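Local structure of dehalogenase (Rhodospirillaceae, 6A41) at residues A[61-69]-A[113-121]. The protein probably catalyses dehalogenation as an oxidoreductase with a Rossmann-type fold related to the enoyl-(acyl carrier protein) reductases. Sequence-based numbering, arbitrary orientation.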
ATOM      1  N   VAL A  61      21.574   6.435 -30.581  1.00 18.20           N
ATOM      2  CA  VAL A  61      21.040   7.111 -29.391  1.00 20.61           C
ATOM      3  C   VAL A  61      19.557   7.292 -29.427  1.00 21.33           C
ATOM      4  O   VAL A  61      18.973   7.347 -28.355  1.00 23.70           O
ATOM      5  CB  VAL A  61      21.698   8.473 -29.087  1.00 21.82           C
ATOM      6  CG1 VAL A  61      23.206   8.224 -28.853  1.00 22.73           C
ATOM      7  CG2 VAL A  61      21.436   9.511 -30.168  1.00 25.06           C
ATOM      8  N   GLU A  62      18.932   7.333 -30.608  1.00 21.61           N
ATOM      9  CA  GLU A  62      17.475   7.426 -30.700  1.00 23.03           C
ATOM     10  C   GLU A  62      16.812   6.065 -30.486  1.00 20.90           C
ATOM     11  O   GLU A  62      17.366   5.008 -30.859  1.00 19.43           O
ATOM     12  CB  GLU A  62      17.072   8.038 -31.992  1.00 27.12           C
ATOM     13  CG  GLU A  62      17.618   9.485 -32.157  1.00 31.56           C
ATOM     14  CD  GLU A  62      17.304  10.393 -30.930  1.00 37.83           C
ATOM     15  OE1 GLU A  62      16.190  10.301 -30.350  1.00 45.01           O
ATOM     16  OE2 GLU A  62      18.191  11.189 -30.475  1.00 43.98           O
ATOM     17  N   PRO A  63      15.621   6.062 -29.833  1.00 19.16           N
ATOM     18  CA  PRO A  63      14.985   4.805 -29.361  1.00 19.15           C
ATOM     19  C   PRO A  63      14.850   3.669 -30.338  1.00 17.77           C
ATOM     20  O   PRO A  63      15.402   2.598 -30.107  1.00 16.44           O
ATOM     21  CB  PRO A  63      13.644   5.262 -28.823  1.00 19.14           C
ATOM     22  CG  PRO A  63      13.964   6.644 -28.342  1.00 20.97           C
ATOM     23  CD  PRO A  63      14.830   7.217 -29.429  1.00 20.92           C
ATOM     24  N   ALA A  64      14.149   3.867 -31.414  1.00 17.67           N
ATOM     25  CA  ALA A  64      13.977   2.812 -32.397  1.00 17.31           C
ATOM     26  C   ALA A  64      15.326   2.313 -32.980  1.00 16.77           C
ATOM     27  O   ALA A  64      15.562   1.092 -33.028  1.00 15.27           O
ATOM     28  CB  ALA A  64      13.030   3.296 -33.485  1.00 19.41           C
ATOM     29  N   ALA A  65      16.217   3.213 -33.369  1.00 16.05           N
ATOM     30  CA  ALA A  65      17.517   2.798 -33.910  1.00 17.05           C
ATOM     31  C   ALA A  65      18.343   2.088 -32.842  1.00 16.11           C
ATOM     32  O   ALA A  65      19.128   1.156 -33.142  1.00 14.69           O
ATOM     33  CB  ALA A  65      18.291   4.038 -34.433  1.00 17.61           C
HETATM   34  N   MSE A  66      18.265   2.623 -31.606  1.00 15.75           N
HETATM   35  CA  MSE A  66      19.087   2.054 -30.478  1.00 15.98           C
HETATM   36  C   MSE A  66      18.644   0.630 -30.208  1.00 15.96           C
HETATM   37  O   MSE A  66      19.465  -0.255 -30.088  1.00 15.16           O
HETATM   38  CB  MSE A  66      19.033   2.926 -29.263  1.00 17.35           C
HETATM   39  CG  MSE A  66      19.945   2.446 -28.129  1.00 18.21           C
HETATM   40 SE   MSE A  66      19.008   1.005 -27.083  1.00 22.52          SE
HETATM   41  CE  MSE A  66      17.692   2.320 -26.299  1.00 18.90           C
ATOM     42  N   VAL A  67      17.341   0.395 -30.208  1.00 15.37           N
ATOM     43  CA  VAL A  67      16.800  -0.983 -29.988  1.00 16.03           C
ATOM     44  C   VAL A  67      17.138  -1.938 -31.090  1.00 16.52           C
ATOM     45  O   VAL A  67      17.514  -3.075 -30.824  1.00 16.44           O
ATOM     46  CB  VAL A  67      15.282  -0.967 -29.672  1.00 14.88           C
ATOM     47  CG1 VAL A  67      14.684  -2.369 -29.611  1.00 14.79           C
ATOM     48  CG2 VAL A  67      15.123  -0.310 -28.353  1.00 14.69           C
ATOM     49  N   GLU A  68      17.014  -1.477 -32.322  1.00 17.50           N
ATOM     50  CA  GLU A  68      17.340  -2.329 -33.445  1.00 18.94           C
ATOM     51  C   GLU A  68      18.824  -2.751 -33.399  1.00 17.72           C
ATOM     52  O   GLU A  68      19.132  -3.929 -33.648  1.00 16.14           O
ATOM     53  CB  GLU A  68      17.042  -1.585 -34.740  1.00 21.57           C
ATOM     54  CG  GLU A  68      17.455  -2.363 -35.995  1.00 27.43           C
ATOM     55  CD  GLU A  68      17.213  -1.603 -37.298  1.00 31.77           C
ATOM     56  OE1 GLU A  68      16.315  -0.722 -37.369  1.00 39.26           O
ATOM     57  OE2 GLU A  68      17.914  -1.893 -38.258  1.00 39.89           O
ATOM     58  N   LEU A  69      19.702  -1.798 -33.084  1.00 16.49           N
ATOM     59  CA  LEU A  69      21.085  -2.081 -32.896  1.00 17.15           C
ATOM     60  C   LEU A  69      21.382  -3.032 -31.722  1.00 16.90           C
ATOM     61  O   LEU A  69      22.234  -3.945 -31.853  1.00 16.68           O
ATOM     62  CB  LEU A  69      21.823  -0.774 -32.691  1.00 17.73           C
ATOM     63  CG  LEU A  69      23.330  -0.823 -32.794  1.00 18.37           C
ATOM     64  CD1 LEU A  69      23.839  -1.341 -34.145  1.00 19.51           C
ATOM     65  CD2 LEU A  69      23.873   0.584 -32.474  1.00 19.00           C
ATOM     66  N   PHE A 113       7.949   4.062 -21.347  1.00 10.68           N
ATOM     67  CA  PHE A 113       6.857   3.314 -21.977  1.00 11.32           C
ATOM     68  C   PHE A 113       7.211   3.042 -23.455  1.00 11.02           C
ATOM     69  O   PHE A 113       7.041   1.933 -23.939  1.00 10.77           O
ATOM     70  CB  PHE A 113       5.543   4.091 -21.914  1.00 11.46           C
ATOM     71  CG  PHE A 113       4.387   3.378 -22.516  1.00 12.09           C
ATOM     72  CD1 PHE A 113       3.862   2.289 -21.925  1.00 12.67           C
ATOM     73  CD2 PHE A 113       3.873   3.773 -23.716  1.00 13.30           C
ATOM     74  CE1 PHE A 113       2.783   1.592 -22.492  1.00 13.48           C
ATOM     75  CE2 PHE A 113       2.836   3.074 -24.331  1.00 13.63           C
ATOM     76  CZ  PHE A 113       2.221   2.057 -23.660  1.00 13.89           C
ATOM     77  N   ARG A 114       7.707   4.057 -24.121  1.00 11.18           N
ATOM     78  CA  ARG A 114       8.150   3.896 -25.497  1.00 13.45           C
ATOM     79  C   ARG A 114       9.199   2.815 -25.678  1.00 13.11           C
ATOM     80  O   ARG A 114       9.082   1.983 -26.609  1.00 11.93           O
ATOM     81  CB  ARG A 114       8.597   5.274 -26.058  1.00 14.61           C
ATOM     82  CG  ARG A 114       9.220   5.327 -27.468  1.00 18.44           C
ATOM     83  CD  ARG A 114       8.291   4.827 -28.526  1.00 22.93           C
ATOM     84  NE  ARG A 114       8.886   5.001 -29.889  1.00 28.41           N
ATOM     85  CZ  ARG A 114       8.561   4.282 -30.972  1.00 29.60           C
ATOM     86  NH1 ARG A 114       7.639   3.353 -30.877  1.00 30.92           N
ATOM     87  NH2 ARG A 114       9.216   4.432 -32.120  1.00 31.04           N
ATOM     88  N   LEU A 115      10.222   2.828 -24.817  1.00 14.07           N
ATOM     89  CA  LEU A 115      11.250   1.838 -24.878  1.00 15.90           C
ATOM     90  C   LEU A 115      10.685   0.450 -24.643  1.00 15.81           C
ATOM     91  O   LEU A 115      11.107  -0.493 -25.338  1.00 15.08           O
ATOM     92  CB  LEU A 115      12.363   2.022 -23.902  1.00 19.05           C
ATOM     93  CG  LEU A 115      13.399   3.020 -24.372  1.00 23.30           C
ATOM     94  CD1 LEU A 115      14.387   3.196 -23.246  1.00 26.53           C
ATOM     95  CD2 LEU A 115      14.179   2.680 -25.631  1.00 24.57           C
ATOM     96  N   THR A 116       9.738   0.314 -23.722  1.00 13.37           N
ATOM     97  CA  THR A 116       9.091  -0.972 -23.489  1.00 12.38           C
ATOM     98  C   THR A 116       8.316  -1.464 -24.718  1.00 12.04           C
ATOM     99  O   THR A 116       8.417  -2.651 -25.069  1.00 11.45           O
ATOM    100  CB  THR A 116       8.216  -0.938 -22.256  1.00 12.79           C
ATOM    101  OG1 THR A 116       8.973  -0.451 -21.148  1.00 13.97           O
ATOM    102  CG2 THR A 116       7.700  -2.257 -21.889  1.00 13.68           C
ATOM    103  N   GLN A 117       7.641  -0.563 -25.430  1.00 12.40           N
ATOM    104  CA  GLN A 117       6.915  -0.900 -26.645  1.00 13.07           C
ATOM    105  C   GLN A 117       7.845  -1.440 -27.758  1.00 12.09           C
ATOM    106  O   GLN A 117       7.512  -2.345 -28.455  1.00 11.68           O
ATOM    107  CB  GLN A 117       6.319   0.345 -27.282  1.00 14.57           C
ATOM    108  CG  GLN A 117       5.111   0.860 -26.618  1.00 17.73           C
ATOM    109  CD  GLN A 117       4.534   2.029 -27.466  1.00 20.95           C
ATOM    110  OE1 GLN A 117       5.227   3.058 -27.558  1.00 23.64           O
ATOM    111  NE2 GLN A 117       3.379   1.826 -28.142  1.00 18.17           N
ATOM    112  N   LEU A 118       9.012  -0.835 -27.851  1.00 11.57           N
ATOM    113  CA  LEU A 118      10.096  -1.255 -28.753  1.00 12.08           C
ATOM    114  C   LEU A 118      10.743  -2.584 -28.382  1.00 12.11           C
ATOM    115  O   LEU A 118      11.001  -3.389 -29.256  1.00 11.06           O
ATOM    116  CB  LEU A 118      11.121  -0.116 -28.863  1.00 12.10           C
ATOM    117  CG  LEU A 118      10.647   1.086 -29.594  1.00 12.85           C
ATOM    118  CD1 LEU A 118      11.604   2.237 -29.297  1.00 13.82           C
ATOM    119  CD2 LEU A 118      10.581   0.853 -31.130  1.00 13.78           C
ATOM    120  N   VAL A 119      10.923  -2.886 -27.099  1.00 11.36           N
ATOM    121  CA  VAL A 119      11.696  -4.115 -26.706  1.00 11.95           C
ATOM    122  C   VAL A 119      10.807  -5.330 -26.500  1.00 12.15           C
ATOM    123  O   VAL A 119      11.245  -6.455 -26.747  1.00 11.85           O
ATOM    124  CB  VAL A 119      12.483  -3.838 -25.371  1.00 12.46           C
ATOM    125  CG1 VAL A 119      13.189  -5.057 -24.826  1.00 13.86           C
ATOM    126  CG2 VAL A 119      13.639  -2.881 -25.656  1.00 13.17           C
ATOM    127  N   ALA A 120       9.638  -5.106 -25.907  1.00 11.65           N
ATOM    128  CA  ALA A 120       8.676  -6.169 -25.589  1.00 12.80           C
ATOM    129  C   ALA A 120       8.344  -7.200 -26.731  1.00 13.65           C
ATOM    130  O   ALA A 120       8.353  -8.438 -26.423  1.00 14.48           O
ATOM    131  CB  ALA A 120       7.394  -5.649 -24.900  1.00 12.97           C
ATOM    132  N   PRO A 121       8.183  -6.753 -27.967  1.00 14.85           N
ATOM    133  CA  PRO A 121       7.806  -7.700 -28.979  1.00 15.60           C
ATOM    134  C   PRO A 121       8.844  -8.836 -29.195  1.00 15.48           C
ATOM    135  O   PRO A 121       8.452 -10.000 -29.428  1.00 16.53           O
ATOM    136  CB  PRO A 121       7.684  -6.842 -30.245  1.00 16.63           C
ATOM    137  CG  PRO A 121       7.356  -5.511 -29.769  1.00 15.89           C
ATOM    138  CD  PRO A 121       8.001  -5.360 -28.442  1.00 15.14           C
TER
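Val-67 and Leu-118 meet in the middle of this helix-helix contact, and the contact is made mainly by apolar side chains. Val-67 uses both of its methyls: CG2 rests 4.0 Å from Leu-118 CB and equally close to CG2 of Val-119, while CG1 lies 3.8 Å from the carbonyl O of Leu-118. With CG2 beside the backbone N and CG1 beside the carbonyl carbon, the branch opens as a fork against that turn of the partner.

A turn before Val-67, at the start of helix 63-69, Pro-63 and Ala-64 are met by the delta methyls of Leu-118, and Pro-63 by Leu-115 as well. Leu-118 spreads its methyls over the pair, CD1 coming to 3.7 Å from Pro-63 CB while CD2 is 4.2 Å from Ala-64 CB. Leu-115 sends CD2 to 4.1 Å from the same Pro-63 CB. That methyl also receives CE of selenomethionine Met-66 at 3.6 Å, the two side chains crossing at about a right angle; bends at chi2 (-83°) and chi3 (-70°) curl the Met-66 chain round to deliver CE there. Outside the two segments, Met-66 touches His-35 and Leu-58 of neighbouring loops, and Val-119 touches Leu-80 of strand 79-83.

At the outer margin, the guanidinium of Arg-114 has Leu-118 CD2 3.6 Å above its plane, toward the rim, and Ala-64 CB nearby at an oblique angle. Arg-114 also packs on Ile-98 of the second subunit, and Gln-117 NE2 hydrogen-bonds to Leu-93 O of that same neighbouring subunit.

The segment axes run roughly the same way, 33° apart and 9.9 Å at closest approach. Such side-by-side packing of near-parallel helices, each leading into a strand of the parallel sheet, here 79-83 and 129-136, is characteristic of the Rossmann fold.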